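Local coordinates for protein NAD-dependent deacetylase 2 (PDB 1S7G) that removes acyl groups from protein lysines in an NAD-dependent reaction, deacetylating the archaeal chromatin protein Alba and thereby helping to repress transcription, at residues A[17-22]-A[185-190]; A[72-77]-A[140-145]; A[214-219]-A[229-234]. All blocks are in the same frame, centred on the assembly; numbering follows the deposited sequence.

Interaction 1: A[17-22]-A[185-190]. With ZN (zinc ion), chain G.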
loop_
_atom_site.group_PDB
_atom_site.type_symbol
_atom_site.label_atom_id
_atom_site.label_comp_id
_atom_site.label_asym_id
_atom_site.label_seq_id
_atom_site.Cartn_x
_atom_site.Cartn_y
_atom_site.Cartn_z
ATOM N N HIS A 17 7.449 -1.937 9.755
ATOM C CA HIS A 17 6.623 -1.805 8.565
ATOM C C HIS A 17 5.786 -3.053 8.350
ATOM O O HIS A 17 5.919 -3.738 7.334
ATOM C CB HIS A 17 7.506 -1.563 7.349
ATOM C CG HIS A 17 6.799 -0.881 6.223
ATOM N ND1 HIS A 17 7.033 0.435 5.889
ATOM C CD2 HIS A 17 5.849 -1.326 5.366
ATOM C CE1 HIS A 17 6.260 0.771 4.872
ATOM N NE2 HIS A 17 5.531 -0.279 4.537
ATOM N N ALA A 18 4.918 -3.338 9.314
ATOM C CA ALA A 18 4.070 -4.514 9.253
ATOM C C ALA A 18 2.750 -4.268 8.534
ATOM O O ALA A 18 2.189 -3.175 8.595
ATOM C CB ALA A 18 3.806 -5.026 10.660
ATOM N N VAL A 19 2.261 -5.299 7.851
ATOM C CA VAL A 19 0.999 -5.220 7.126
ATOM C C VAL A 19 0.021 -6.254 7.701
ATOM O O VAL A 19 0.420 -7.341 8.108
ATOM C CB VAL A 19 1.212 -5.490 5.615
ATOM C CG1 VAL A 19 -0.101 -5.400 4.876
ATOM C CG2 VAL A 19 2.187 -4.484 5.049
ATOM N N VAL A 20 -1.259 -5.909 7.739
ATOM C CA VAL A 20 -2.273 -6.816 8.265
ATOM C C VAL A 20 -3.303 -7.143 7.182
ATOM O O VAL A 20 -3.893 -6.240 6.588
ATOM C CB VAL A 20 -3.009 -6.179 9.464
ATOM C CG1 VAL A 20 -4.011 -7.153 10.038
ATOM C CG2 VAL A 20 -2.011 -5.749 10.524
ATOM N N PHE A 21 -3.507 -8.428 6.911
ATOM C CA PHE A 21 -4.495 -8.836 5.913
ATOM C C PHE A 21 -5.666 -9.406 6.685
ATOM O O PHE A 21 -5.478 -10.276 7.524
ATOM C CB PHE A 21 -3.940 -9.920 4.985
ATOM C CG PHE A 21 -4.947 -10.430 3.994
ATOM C CD1 PHE A 21 -5.069 -9.835 2.741
ATOM C CD2 PHE A 21 -5.820 -11.463 4.337
ATOM C CE1 PHE A 21 -6.046 -10.257 1.845
ATOM C CE2 PHE A 21 -6.808 -11.897 3.447
ATOM C CZ PHE A 21 -6.921 -11.291 2.202
ATOM N N THR A 22 -6.874 -8.934 6.403
ATOM C CA THR A 22 -8.044 -9.415 7.129
ATOM C C THR A 22 -9.163 -9.935 6.242
ATOM O O THR A 22 -9.373 -9.449 5.137
ATOM C CB THR A 22 -8.617 -8.311 8.050
ATOM O OG1 THR A 22 -9.171 -7.251 7.259
ATOM C CG2 THR A 22 -7.523 -7.742 8.927
ATOM N N ASP A 185 8.025 -5.996 6.592
ATOM C CA ASP A 185 8.970 -6.804 7.350
ATOM C C ASP A 185 8.209 -7.789 8.231
ATOM O O ASP A 185 8.784 -8.721 8.785
ATOM C CB ASP A 185 9.929 -5.913 8.162
ATOM C CG ASP A 185 9.220 -5.020 9.162
ATOM O OD1 ASP A 185 8.077 -4.606 8.902
ATOM O OD2 ASP A 185 9.827 -4.712 10.209
ATOM N N ALA A 186 6.898 -7.589 8.316
ATOM C CA ALA A 186 6.015 -8.457 9.084
ATOM C C ALA A 186 4.662 -8.500 8.365
ATOM O O ALA A 186 4.112 -7.458 7.999
ATOM C CB ALA A 186 5.844 -7.923 10.492
ATOM N N PHE A 187 4.128 -9.699 8.166
ATOM C CA PHE A 187 2.848 -9.862 7.482
ATOM C C PHE A 187 1.927 -10.713 8.361
ATOM O O PHE A 187 2.197 -11.890 8.587
ATOM C CB PHE A 187 3.068 -10.548 6.123
ATOM C CG PHE A 187 1.835 -10.602 5.248
ATOM C CD1 PHE A 187 1.540 -9.566 4.366
ATOM C CD2 PHE A 187 0.971 -11.696 5.303
ATOM C CE1 PHE A 187 0.406 -9.614 3.550
ATOM C CE2 PHE A 187 -0.174 -11.760 4.490
ATOM C CZ PHE A 187 -0.455 -10.716 3.612
ATOM N N MET A 188 0.831 -10.123 8.833
ATOM C CA MET A 188 -0.107 -10.834 9.702
ATOM C C MET A 188 -1.503 -11.012 9.102
ATOM O O MET A 188 -2.114 -10.059 8.633
ATOM C CB MET A 188 -0.213 -10.103 11.054
ATOM C CG MET A 188 -1.213 -10.704 12.042
ATOM S SD MET A 188 -1.002 -10.053 13.738
ATOM C CE MET A 188 -2.006 -8.549 13.688
ATOM N N VAL A 189 -1.997 -12.243 9.127
ATOM C CA VAL A 189 -3.324 -12.557 8.610
ATOM C C VAL A 189 -4.285 -12.710 9.782
ATOM O O VAL A 189 -3.963 -13.360 10.777
ATOM C CB VAL A 189 -3.322 -13.871 7.798
ATOM C CG1 VAL A 189 -4.737 -14.252 7.430
ATOM C CG2 VAL A 189 -2.484 -13.712 6.530
ATOM N N VAL A 190 -5.464 -12.112 9.670
ATOM C CA VAL A 190 -6.454 -12.197 10.738
ATOM C C VAL A 190 -7.829 -12.504 10.169
ATOM O O VAL A 190 -8.370 -11.724 9.400
ATOM C CB VAL A 190 -6.546 -10.867 11.541
ATOM C CG1 VAL A 190 -7.543 -11.011 12.670
ATOM C CG2 VAL A 190 -5.175 -10.482 12.095
HETATM ZN ZN ZN G . 4.291 -0.268 2.829
#

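Interaction 2: A[72-77]-A[140-145]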
loop_
_atom_site.group_PDB
_atom_site.type_symbol
_atom_site.label_atom_id
_atom_site.label_comp_id
_atom_site.label_asym_id
_atom_site.label_seq_id
_atom_site.Cartn_x
_atom_site.Cartn_y
_atom_site.Cartn_z
ATOM N N ASP A 72 -28.212 -9.196 7.353
ATOM C CA ASP A 72 -27.419 -9.306 8.582
ATOM C C ASP A 72 -27.284 -7.933 9.254
ATOM O O ASP A 72 -28.225 -7.136 9.250
ATOM C CB ASP A 72 -26.029 -9.890 8.282
ATOM N N LYS A 73 -26.113 -7.660 9.823
ATOM C CA LYS A 73 -25.871 -6.389 10.501
ATOM C C LYS A 73 -25.531 -5.259 9.530
ATOM O O LYS A 73 -24.590 -5.361 8.742
ATOM C CB LYS A 73 -24.753 -6.552 11.524
ATOM N N LEU A 74 -26.310 -4.185 9.593
ATOM C CA LEU A 74 -26.103 -3.020 8.739
ATOM C C LEU A 74 -25.461 -1.888 9.534
ATOM O O LEU A 74 -24.808 -1.009 8.966
ATOM C CB LEU A 74 -27.433 -2.539 8.152
ATOM C CG LEU A 74 -28.110 -3.488 7.159
ATOM C CD1 LEU A 74 -29.523 -3.001 6.844
ATOM C CD2 LEU A 74 -27.268 -3.577 5.893
ATOM N N PHE A 75 -25.645 -1.903 10.850
ATOM C CA PHE A 75 -25.066 -0.855 11.674
ATOM C C PHE A 75 -23.986 -1.371 12.604
ATOM O O PHE A 75 -23.737 -0.801 13.668
ATOM C CB PHE A 75 -26.158 -0.132 12.461
ATOM C CG PHE A 75 -27.177 0.527 11.587
ATOM C CD1 PHE A 75 -28.278 -0.184 11.123
ATOM C CD2 PHE A 75 -27.011 1.848 11.181
ATOM C CE1 PHE A 75 -29.201 0.413 10.266
ATOM C CE2 PHE A 75 -27.927 2.453 10.322
ATOM C CZ PHE A 75 -29.025 1.734 9.865
ATOM N N ALA A 76 -23.337 -2.451 12.187
ATOM C CA ALA A 76 -22.258 -3.035 12.968
ATOM C C ALA A 76 -21.195 -1.969 13.246
ATOM O O ALA A 76 -21.026 -1.009 12.484
ATOM C CB ALA A 76 -21.640 -4.208 12.211
ATOM N N GLU A 77 -20.489 -2.144 14.352
ATOM C CA GLU A 77 -19.431 -1.228 14.745
ATOM C C GLU A 77 -18.152 -2.038 14.874
ATOM O O GLU A 77 -18.189 -3.251 15.103
ATOM C CB GLU A 77 -19.766 -0.569 16.089
ATOM C CG GLU A 77 -21.086 0.186 16.080
ATOM C CD GLU A 77 -21.451 0.762 17.438
ATOM O OE1 GLU A 77 -21.449 -0.007 18.432
ATOM O OE2 GLU A 77 -21.750 1.980 17.504
ATOM N N GLU A 140 -31.389 2.924 5.818
ATOM C CA GLU A 140 -32.678 2.763 6.467
ATOM C C GLU A 140 -33.814 2.360 5.527
ATOM O O GLU A 140 -34.626 1.504 5.876
ATOM C CB GLU A 140 -33.014 4.040 7.239
ATOM C CG GLU A 140 -31.973 4.332 8.314
ATOM C CD GLU A 140 -32.293 5.551 9.150
ATOM O OE1 GLU A 140 -33.398 5.599 9.738
ATOM O OE2 GLU A 140 -31.433 6.456 9.228
ATOM N N ASP A 141 -33.873 2.953 4.339
ATOM C CA ASP A 141 -34.930 2.597 3.387
ATOM C C ASP A 141 -34.758 1.122 3.019
ATOM O O ASP A 141 -35.726 0.363 2.908
ATOM C CB ASP A 141 -34.836 3.435 2.103
ATOM C CG ASP A 141 -34.700 4.927 2.372
ATOM O OD1 ASP A 141 -34.919 5.716 1.424
ATOM O OD2 ASP A 141 -34.361 5.314 3.511
ATOM N N PHE A 142 -33.502 0.735 2.827
ATOM C CA PHE A 142 -33.143 -0.631 2.471
ATOM C C PHE A 142 -33.510 -1.593 3.596
ATOM O O PHE A 142 -33.982 -2.701 3.342
ATOM C CB PHE A 142 -31.641 -0.684 2.161
ATOM C CG PHE A 142 -31.082 -2.071 2.023
ATOM C CD1 PHE A 142 -30.440 -2.683 3.093
ATOM C CD2 PHE A 142 -31.154 -2.748 0.814
ATOM C CE1 PHE A 142 -29.873 -3.946 2.958
ATOM C CE2 PHE A 142 -30.589 -4.013 0.672
ATOM C CZ PHE A 142 -29.949 -4.611 1.744
ATOM N N ASN A 143 -33.309 -1.158 4.838
ATOM C CA ASN A 143 -33.620 -1.990 5.997
ATOM C C ASN A 143 -35.126 -2.213 6.128
ATOM O O ASN A 143 -35.566 -3.131 6.815
ATOM C CB ASN A 143 -33.070 -1.349 7.276
ATOM C CG ASN A 143 -32.926 -2.347 8.415
ATOM O OD1 ASN A 143 -32.417 -2.014 9.488
ATOM N ND2 ASN A 143 -33.370 -3.581 8.186
ATOM N N LYS A 144 -35.910 -1.371 5.463
ATOM C CA LYS A 144 -37.361 -1.497 5.490
ATOM C C LYS A 144 -37.822 -2.279 4.258
ATOM O O LYS A 144 -39.021 -2.420 4.010
ATOM C CB LYS A 144 -38.005 -0.117 5.506
ATOM N N GLY A 145 -36.858 -2.778 3.487
ATOM C CA GLY A 145 -37.169 -3.543 2.291
ATOM C C GLY A 145 -37.331 -2.687 1.049
ATOM O O GLY A 145 -37.863 -3.141 0.035
#

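Interaction 3: A[214-219]-A[229-234]. With NAD (nicotinamide-adenine-dinucleotide), chain L.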
loop_
_atom_site.group_PDB
_atom_site.type_symbol
_atom_site.label_atom_id
_atom_site.label_comp_id
_atom_site.label_asym_id
_atom_site.label_seq_id
_atom_site.Cartn_x
_atom_site.Cartn_y
_atom_site.Cartn_z
ATOM N N ILE A 214 2.632 -14.109 10.546
ATOM C CA ILE A 214 1.768 -14.398 11.683
ATOM C C ILE A 214 0.337 -14.615 11.193
ATOM O O ILE A 214 -0.122 -13.923 10.287
ATOM C CB ILE A 214 1.724 -13.213 12.649
ATOM C CG1 ILE A 214 3.133 -12.850 13.106
ATOM C CG2 ILE A 214 0.798 -13.528 13.810
ATOM C CD1 ILE A 214 3.198 -11.520 13.824
ATOM N N ILE A 215 -0.372 -15.569 11.781
ATOM C CA ILE A 215 -1.760 -15.774 11.405
ATOM C C ILE A 215 -2.591 -16.029 12.657
ATOM O O ILE A 215 -2.168 -16.753 13.557
ATOM C CB ILE A 215 -1.953 -16.947 10.399
ATOM C CG1 ILE A 215 -3.433 -17.050 10.015
ATOM C CG2 ILE A 215 -1.490 -18.261 10.997
ATOM C CD1 ILE A 215 -3.704 -17.961 8.822
ATOM N N VAL A 216 -3.757 -15.390 12.709
ATOM C CA VAL A 216 -4.697 -15.522 13.808
ATOM C C VAL A 216 -6.010 -15.882 13.142
ATOM O O VAL A 216 -6.588 -15.077 12.410
ATOM C CB VAL A 216 -4.881 -14.193 14.577
ATOM C CG1 VAL A 216 -5.964 -14.357 15.621
ATOM C CG2 VAL A 216 -3.569 -13.765 15.229
ATOM N N ASN A 217 -6.474 -17.097 13.392
ATOM C CA ASN A 217 -7.699 -17.566 12.785
ATOM C C ASN A 217 -8.404 -18.552 13.705
ATOM O O ASN A 217 -7.772 -19.188 14.544
ATOM C CB ASN A 217 -7.359 -18.238 11.463
ATOM C CG ASN A 217 -8.352 -17.915 10.381
ATOM O OD1 ASN A 217 -8.547 -16.749 10.027
ATOM N ND2 ASN A 217 -8.995 -18.948 9.843
ATOM N N ALA A 218 -9.717 -18.676 13.545
ATOM C CA ALA A 218 -10.493 -19.600 14.365
ATOM C C ALA A 218 -10.195 -21.039 13.959
ATOM O O ALA A 218 -10.365 -21.966 14.746
ATOM C CB ALA A 218 -11.975 -19.320 14.205
ATOM N N GLU A 219 -9.738 -21.211 12.724
ATOM C CA GLU A 219 -9.433 -22.532 12.202
ATOM C C GLU A 219 -8.219 -22.539 11.290
ATOM O O GLU A 219 -7.921 -21.551 10.618
ATOM C CB GLU A 219 -10.652 -23.081 11.460
ATOM C CG GLU A 219 -11.684 -23.694 12.390
ATOM C CD GLU A 219 -13.081 -23.708 11.807
ATOM O OE1 GLU A 219 -13.234 -24.080 10.622
ATOM O OE2 GLU A 219 -14.028 -23.350 12.546
ATOM N N VAL A 229 4.343 -17.908 13.244
ATOM C CA VAL A 229 3.476 -18.048 14.408
ATOM C C VAL A 229 2.057 -18.274 13.910
ATOM O O VAL A 229 1.607 -17.631 12.961
ATOM C CB VAL A 229 3.480 -16.791 15.309
ATOM C CG1 VAL A 229 2.538 -17.004 16.495
ATOM C CG2 VAL A 229 4.880 -16.504 15.803
ATOM N N LYS A 230 1.360 -19.206 14.544
ATOM C CA LYS A 230 -0.008 -19.519 14.177
ATOM C C LYS A 230 -0.799 -19.592 15.472
ATOM O O LYS A 230 -0.412 -20.286 16.414
ATOM C CB LYS A 230 -0.060 -20.848 13.419
ATOM C CG LYS A 230 0.524 -22.022 14.174
ATOM C CD LYS A 230 0.912 -23.163 13.238
ATOM C CE LYS A 230 -0.262 -23.623 12.391
ATOM N NZ LYS A 230 0.098 -24.824 11.585
ATOM N N ILE A 231 -1.904 -18.858 15.520
ATOM C CA ILE A 231 -2.731 -18.812 16.711
ATOM C C ILE A 231 -4.165 -19.196 16.405
ATOM O O ILE A 231 -4.765 -18.682 15.469
ATOM C CB ILE A 231 -2.715 -17.389 17.321
ATOM C CG1 ILE A 231 -1.272 -16.972 17.621
ATOM C CG2 ILE A 231 -3.565 -17.346 18.586
ATOM C CD1 ILE A 231 -1.107 -15.499 17.969
ATOM N N ILE A 232 -4.710 -20.112 17.191
ATOM C CA ILE A 232 -6.091 -20.536 17.015
ATOM C C ILE A 232 -6.931 -19.751 18.016
ATOM O O ILE A 232 -6.682 -19.815 19.217
ATOM C CB ILE A 232 -6.256 -22.046 17.297
ATOM C CG1 ILE A 232 -5.492 -22.858 16.251
ATOM C CG2 ILE A 232 -7.724 -22.418 17.299
ATOM C CD1 ILE A 232 -5.960 -22.625 14.821
ATOM N N GLY A 233 -7.910 -18.999 17.530
ATOM C CA GLY A 233 -8.743 -18.234 18.441
ATOM C C GLY A 233 -9.516 -17.108 17.786
ATOM O O GLY A 233 -9.455 -16.921 16.572
ATOM N N LYS A 234 -10.254 -16.356 18.596
ATOM C CA LYS A 234 -11.035 -15.242 18.088
ATOM C C LYS A 234 -10.183 -13.979 18.025
ATOM O O LYS A 234 -9.499 -13.623 18.990
ATOM C CB LYS A 234 -12.261 -15.018 18.974
ATOM C CG LYS A 234 -13.243 -16.184 18.945
ATOM C CD LYS A 234 -14.566 -15.808 19.579
ATOM C CE LYS A 234 -15.642 -16.844 19.277
ATOM N NZ LYS A 234 -16.999 -16.353 19.669
HETATM P PA NAD L . -13.781 -16.864 4.757
HETATM O O1A NAD L . -13.287 -17.758 3.781
HETATM O O2A NAD L . -15.195 -17.006 5.021
HETATM O O5B NAD L . -12.841 -17.053 5.981
HETATM C C5B NAD L . -12.968 -16.410 7.318
HETATM C C4B NAD L . -12.025 -17.180 8.256
HETATM O O4B NAD L . -12.123 -16.544 9.559
HETATM C C3B NAD L . -12.370 -18.723 8.492
HETATM O O3B NAD L . -11.173 -19.437 8.073
HETATM C C2B NAD L . -12.696 -18.907 9.971
HETATM O O2B NAD L . -12.240 -20.038 10.652
HETATM C C1B NAD L . -12.174 -17.554 10.571
HETATM N N9A NAD L . -13.006 -16.977 11.666
HETATM C C8A NAD L . -14.356 -17.003 12.007
HETATM N N7A NAD L . -14.626 -16.307 13.102
HETATM C C5A NAD L . -13.482 -15.763 13.566
HETATM C C6A NAD L . -13.036 -14.847 14.750
HETATM N N6A NAD L . -13.812 -14.389 15.632
HETATM N N1A NAD L . -11.651 -14.498 14.839
HETATM C C2A NAD L . -10.627 -14.930 13.956
HETATM N N3A NAD L . -11.006 -15.796 12.832
HETATM C C4A NAD L . -12.427 -16.181 12.666
HETATM O O3 NAD L . -13.506 -15.390 4.406
HETATM P PN NAD L . -12.373 -14.680 3.644
HETATM O O1N NAD L . -11.162 -15.327 3.992
HETATM O O2N NAD L . -12.563 -13.247 3.977
HETATM O O5D NAD L . -12.715 -15.077 2.048
HETATM C C5D NAD L . -13.922 -14.518 1.462
HETATM C C4D NAD L . -14.052 -14.585 -0.037
HETATM O O4D NAD L . -13.525 -15.851 -0.664
HETATM C C3D NAD L . -15.554 -14.476 -0.492
HETATM O O3D NAD L . -15.695 -13.551 -1.634
HETATM C C2D NAD L . -16.008 -15.997 -0.794
HETATM O O2D NAD L . -17.082 -16.154 -1.754
HETATM C C1D NAD L . -14.627 -16.725 -1.194
HETATM N N1N NAD L . -14.472 -18.139 -0.628
HETATM C C2N NAD L . -14.729 -19.268 -1.608
HETATM C C3N NAD L . -14.564 -20.640 -1.210
HETATM C C7N NAD L . -14.853 -21.815 -2.153
HETATM O O7N NAD L . -14.519 -23.026 -1.792
HETATM N N7N NAD L . -15.516 -21.551 -3.324
HETATM C C4N NAD L . -14.104 -20.959 0.289
HETATM C C5N NAD L . -13.853 -19.817 1.302
HETATM C C6N NAD L . -14.044 -18.417 0.816
#

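Interaction 1: A[17-22]-A[185-190]
Met188 O is held by two neighbouring residues: Phe21 N donates a hydrogen bond of 2.8 Å, N-H...O angle 164°, and Val20 CA adds a C-H...O contact at 3.3 Å. The pattern repeats along the pair. Val19 O receives Met188 N, Phe21 O receives Val190 N and Ala186 O receives Val19 N, each donor lying nearly along the C=O axis. One-to-one pairing from Val19 with Phe187 to Thr22 with Val190, with strand axes 4.7 Å apart and 20° from parallel, is the evidence for adjacent parallel strands in the Rossmann-like sheet of a sirtuin.

Side chains divide between two faces. On one, the Phe187 ring leans towards strand 18-22, its CZ meeting Phe21 CB obliquely at 3.8 Å. Both phenylalanines hold CG anti to the backbone N (chi1 177° for Phe21), but from their different strands the Phe187 ring tilts towards its partner while the Phe21 ring tilts off strand 186-190, keeping an edge, CD2, near Val189 CG1 at 4.3 Å. On the other face, Val20 CG1 and Val190 CG2 meet at 4.1 Å, while Thr22 and Val190 lie side by side; Thr22 OG1 turns to Thr99 and His106.

At the start of the pair, Asp185 N bonds to His17 O from above the carbonyl plane. His17 NE2 binds a zinc ion at 2.1 Å, whose other ligands include Glu180 and His183 of the same chain and His130 of a second subunit, so this end of the sheet joins an intersubunit metal site.

Strand 94-99 flanks strand 18-22 on its other edge through backbone bonds. Helix 202-209 packs on the face of Phe21 and Phe187, and helix 235-250 on the face of Met188 and Val190.

Interaction 2: A[72-77]-A[140-145]
Glu140 meets the Phe75 ring at its edge, CG lying 4.2 Å from CZ and near the ring plane. It belongs to helix 139-143, which ends in a Schellman motif and follows strand 132-134 of the three-stranded antiparallel sheet; the partner, 72-77, is the irregular link between helices 60-69 and 80-90. The carboxylate of Glu140 makes a salt bridge to Lys71 of a third subunit, whose own Glu140 in return accepts hydrogen bonds from Leu74 N and Phe75 N.

Asp141, which makes a salt bridge to Arg151, takes no part. Phe142 carries much of the apolar packing: Leu74 CD1 lies in the plane of its ring, against the edge at CD1, 3.9 Å away, and Leu74 CD2 is as near to CE1. The two side chains cross at about a right angle. Trp135 makes an edge-to-face stack with the same ring, and Ser67 and Met68 of helix 60-69 also touch it.

Asn143 extends towards the loop because its CG is anti to the backbone N (chi1 -160°). Its amide carbon CG sits 3.8 Å from Leu74 CD1, and OD1 approaches the edge of the Phe75 ring at CE1, 4.1 Å away, with ring and amide planes 34° apart. These distances describe van der Waals packing.

Beyond Lys144, whose N bonds to Asp141 O, Gly145 leaves the helical conformation with phi 88°, where a CB would press on the preceding carbonyl; Gly145 N donates to Phe142 O at 2.9 Å.

Interaction 3: A[214-219]-A[229-234]
Val216 and Ile231 lie side by side on the packed face of this strand pair, CG2 to CD1 4.1 Å, with Ile214 and Val229 on the same face. Helices 3-13 and 235-250 cover it. The opposite face is looser on strand 229-232: buried Ile215 still packs on Leu194 and Phe227, and its CG2 touches Lys230 CB at 3.8 Å, but Lys230 and Ile232 are exposed, Ile232 folding its CG2 against Ala218 O.

Backbone bonds in parallel register, among them Ile231 N to Ile215 O at 2.9 Å, join strand 229-232 to 212-217 as the outermost strand, within this chain, of the Rossmann-like sheet, and the strand ends form part of the NAD site. Asn217 ND2 donates twice, to O3B of the NAD ribose at 2.8 Å and, in the amide plane, to a lone pair of Glu219 O at 2.9 Å, which fixes the amide's rotation. An alanine here lacks the amide and is likely to leave the ribose O3B and Glu219 O without this shared partner, the turn less firmly held. Ala218 CB rests on the adenine, 3.5 Å from C4A. Gly233 N closes the ladder on Asn217 O from above its carbonyl plane.

Overall arrangement
Interactions 1 and 3 share one parallel sheet: strands 186-190 and 212-217 are neighbours, tied by probable backbone hydrogen bonds, Val189 N to Ile214 O and Val216 N to Val189 O, both 2.8 Å. Interaction 1 lies in the sheet's interior, almost wholly buried, whereas interaction 3 forms its edge and is only partly buried, with the cofactor at its strand ends. Both rest on regular backbone bonding. Interaction 2 stands apart, about 31 Å from interaction 1 and 30 Å from interaction 3 between centres, and joins a loop to a short helix by side-chain packing alone. Other subunits approach interactions 1 and 2, through zinc and through carboxylate bonds respectively, but none touches interaction 3.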